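Local coordinates for extracellular solute-binding protein family 1 (Kribbella flavida, PDB 5IXP) that probably captures a solute, perhaps a sugar, outside the cell and delivers it to an ABC transporter, as bacterial extracellular solute-binding proteins do, at residues E59-V63 / S64-K68. Residues are numbered along the deposited sequence; the frame is centred on the assembly and turned at random.
Sequences EAMEV and SWIYK
Glu62 OE1 is gripped twice by Ser64. This carboxylate oxygen takes two hydrogen bonds from the same serine: Ser64 OG donates at 2.6 Å, nearly in line with the C-O bond, and the backbone Ser64 N donates at 2.7 Å from well above the carboxylate plane. The two donors arrive from opposite faces of that plane. Glu62 can fold back like this because its chain bends at chi2 (-101°), while the hydroxyl of Ser64 sits between its own backbone N and carbonyl carbon, tucked in toward the glutamate. An alanine in place of Glu62 would probably leave Ser64 OG and Ser64 N without their shared acceptor and set the serine hydroxyl free to turn. The backbone closes the same turn: Trp65 N donates to Glu62 O at 3.0 Å, and Ile66 N reaches both Glu62 O and Val63 O, though only weakly. A water takes over from there, donating to Val63 O and weakly accepting from Tyr67 N.

Outside this polar knot lies the indole of Trp65, modelled in two conformers. In the one described here, one face is turned to the strand end, where Glu62 N and Glu62 CB lie over it; Glu62 CB stands 3.8 Å from the centroid of the six-membered ring, a CH-pi contact, and Ala60 O comes up to the ring edge. Met61, a selenomethionine, lays CG against Trp65 CE3 at 3.8 Å and carries its selenium to Ile66 CG1. Farther out, Val38 and Ile42 of helix 38-51 touch the indole, which also meets the ring of Phe9. This is a strand-to-helix turn, where strand 58-62, between parallel strand 2-8 and antiparallel strand 269-276, hands over to helix 66-70 in the alpha/beta fold of a periplasmic-binding-protein-like domain.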
ATOM      1  N   GLU A  59       3.440 -18.876   3.508  1.00 10.41           N
ATOM      2  CA  GLU A  59       4.260 -17.935   2.747  1.00 10.71           C
ATOM      3  C   GLU A  59       3.620 -16.554   2.802  1.00  8.23           C
ATOM      4  O   GLU A  59       2.480 -16.379   2.350  1.00 11.25           O
ATOM      5  CB  GLU A  59       4.421 -18.382   1.286  1.00 11.01           C
ATOM      6  CG  GLU A  59       5.322 -19.616   1.089  1.00 13.45           C
ATOM      7  CD  GLU A  59       6.813 -19.282   1.090  1.00 17.07           C
ATOM      8  OE1 GLU A  59       7.152 -18.089   1.152  1.00 16.15           O
ATOM      9  OE2 GLU A  59       7.648 -20.220   1.018  1.00 20.75           O
ATOM     10  N   ALA A  60       4.366 -15.571   3.311  1.00  8.55           N
ATOM     11  CA  ALA A  60       3.867 -14.206   3.312  1.00  9.14           C
ATOM     12  C   ALA A  60       3.978 -13.605   1.917  1.00 10.55           C
ATOM     13  O   ALA A  60       4.900 -13.903   1.153  1.00 12.28           O
ATOM     14  CB  ALA A  60       4.623 -13.329   4.310  1.00  8.29           C
HETATM   15  N   MSE A  61       3.026 -12.738   1.605  1.00 10.35           N
HETATM   16  CA  MSE A  61       2.915 -12.125   0.289  1.00 12.49           C
HETATM   17  C   MSE A  61       2.475 -10.680   0.454  1.00 13.30           C
HETATM   18  O   MSE A  61       1.457 -10.415   1.111  1.00 13.83           O
HETATM   19  CB  MSE A  61       1.900 -12.897  -0.556  1.00 18.37           C
HETATM   20  CG  MSE A  61       2.196 -12.965  -2.008  1.00 31.57           C
HETATM   21 SE   MSE A  61       1.248 -14.444  -2.747  0.69 36.96          SE
HETATM   22  CE  MSE A  61       2.463 -15.927  -2.563  1.00 41.75           C
ATOM     23  N   GLU A  62       3.223  -9.745  -0.131  1.00 11.97           N
ATOM     24  CA  GLU A  62       2.780  -8.357  -0.138  1.00 13.18           C
ATOM     25  C   GLU A  62       1.681  -8.167  -1.182  1.00 12.66           C
ATOM     26  O   GLU A  62       1.638  -8.855  -2.215  1.00 15.13           O
ATOM     27  CB  GLU A  62       3.948  -7.401  -0.416  1.00 17.63           C
ATOM     28  CG  GLU A  62       3.837  -6.060   0.315  1.00 26.25           C
ATOM     29  CD  GLU A  62       3.330  -4.915  -0.564  1.00 33.56           C
ATOM     30  OE1 GLU A  62       3.189  -5.102  -1.784  1.00 32.41           O
ATOM     31  OE2 GLU A  62       3.088  -3.818  -0.032  1.00 36.16           O
ATOM     32  N   VAL A  63       0.781  -7.218  -0.902  1.00 13.03           N
ATOM     33  CA  VAL A  63      -0.376  -7.055  -1.777  1.00 13.51           C
ATOM     34  C   VAL A  63       0.045  -6.675  -3.191  1.00 17.23           C
ATOM     35  O   VAL A  63      -0.662  -6.990  -4.158  1.00 21.92           O
ATOM     36  CB  VAL A  63      -1.370  -6.030  -1.194  1.00 14.29           C
ATOM     37  CG1 VAL A  63      -0.756  -4.621  -1.163  1.00 15.90           C
ATOM     38  CG2 VAL A  63      -2.680  -6.072  -1.986  1.00 15.72           C
ATOM     39  N   SER A  64       1.200  -6.026  -3.357  1.00 15.94           N
ATOM     40  CA  SER A  64       1.547  -5.625  -4.718  1.00 21.44           C
ATOM     41  C   SER A  64       2.010  -6.791  -5.584  1.00 22.78           C
ATOM     42  O   SER A  64       2.081  -6.631  -6.808  1.00 29.41           O
ATOM     43  CB  SER A  64       2.617  -4.534  -4.717  1.00 27.10           C
ATOM     44  OG  SER A  64       3.851  -5.041  -4.247  1.00 31.12           O
ATOM     45  N   TRP A  65       2.324  -7.948  -4.983  0.77 23.98           N
ATOM     46  CA  TRP A  65       2.727  -9.146  -5.721  0.77 23.84           C
ATOM     47  C   TRP A  65       1.586 -10.108  -5.982  0.77 23.93           C
ATOM     48  O   TRP A  65       1.706 -10.959  -6.869  0.77 23.04           O
ATOM     49  CB  TRP A  65       3.777  -9.977  -4.966  0.77 24.72           C
ATOM     50  CG  TRP A  65       4.799  -9.264  -4.211  0.77 20.43           C
ATOM     51  CD1 TRP A  65       5.283  -8.022  -4.454  0.77 16.52           C
ATOM     52  CD2 TRP A  65       5.490  -9.755  -3.056  0.77 18.78           C
ATOM     53  NE1 TRP A  65       6.227  -7.694  -3.516  0.77 16.43           N
ATOM     54  CE2 TRP A  65       6.375  -8.745  -2.646  0.77 19.21           C
ATOM     55  CE3 TRP A  65       5.435 -10.947  -2.326  0.77 18.31           C
ATOM     56  CZ2 TRP A  65       7.203  -8.889  -1.543  0.77 23.03           C
ATOM     57  CZ3 TRP A  65       6.252 -11.093  -1.235  0.77 16.61           C
ATOM     58  CH2 TRP A  65       7.135 -10.070  -0.851  0.77 21.47           C
ATOM     59  N   ILE A  66       0.521 -10.045  -5.179  1.00 22.66           N
ATOM     60  CA  ILE A  66      -0.428 -11.153  -5.113  1.00 23.68           C
ATOM     61  C   ILE A  66      -1.176 -11.342  -6.431  1.00 26.47           C
ATOM     62  O   ILE A  66      -1.669 -12.448  -6.699  1.00 27.33           O
ATOM     63  CB  ILE A  66      -1.377 -10.973  -3.912  1.00 24.58           C
ATOM     64  CG1 ILE A  66      -2.067 -12.302  -3.580  1.00 27.16           C
ATOM     65  CG2 ILE A  66      -2.378  -9.853  -4.155  1.00 26.23           C
ATOM     66  CD1 ILE A  66      -2.730 -12.330  -2.209  1.00 30.89           C
ATOM     67  N   TYR A  67      -1.227 -10.309  -7.283  1.00 26.59           N
ATOM     68  CA  TYR A  67      -1.846 -10.455  -8.600  1.00 27.56           C
ATOM     69  C   TYR A  67      -1.222 -11.613  -9.369  1.00 28.23           C
ATOM     70  O   TYR A  67      -1.925 -12.368 -10.048  1.00 30.12           O
ATOM     71  CB  TYR A  67      -1.719  -9.150  -9.403  1.00 26.66           C
ATOM     72  CG  TYR A  67      -0.317  -8.875  -9.937  1.00 30.55           C
ATOM     73  CD1 TYR A  67       0.598  -8.142  -9.194  1.00 32.58           C
ATOM     74  CD2 TYR A  67       0.090  -9.357 -11.180  1.00 32.81           C
ATOM     75  CE1 TYR A  67       1.879  -7.899  -9.664  1.00 33.42           C
ATOM     76  CE2 TYR A  67       1.376  -9.125 -11.659  1.00 33.43           C
ATOM     77  CZ  TYR A  67       2.265  -8.394 -10.894  1.00 36.06           C
ATOM     78  OH  TYR A  67       3.545  -8.148 -11.358  1.00 38.96           O
ATOM     79  N   LYS A  68       0.101 -11.766  -9.265  1.00 26.09           N
ATOM     80  CA  LYS A  68       0.800 -12.812 -10.000  1.00 29.49           C
ATOM     81  C   LYS A  68       0.408 -14.196  -9.500  1.00 30.41           C
ATOM     82  O   LYS A  68       0.404 -15.159 -10.273  1.00 36.92           O
ATOM     83  CB  LYS A  68       2.310 -12.592  -9.884  1.00 31.73           C
ATOM     84  CG  LYS A  68       3.169 -13.645 -10.564  1.00 38.50           C
ATOM     85  CD  LYS A  68       4.557 -13.107 -10.896  1.00 44.83           C
ATOM     86  CE  LYS A  68       5.516 -14.239 -11.273  1.00 49.99           C
ATOM     87  NZ  LYS A  68       6.917 -13.763 -11.482  1.00 50.66           N
TER
HETATM   88  O   HOH W   1      -1.727  -7.266  -6.617  1.00 31.36           O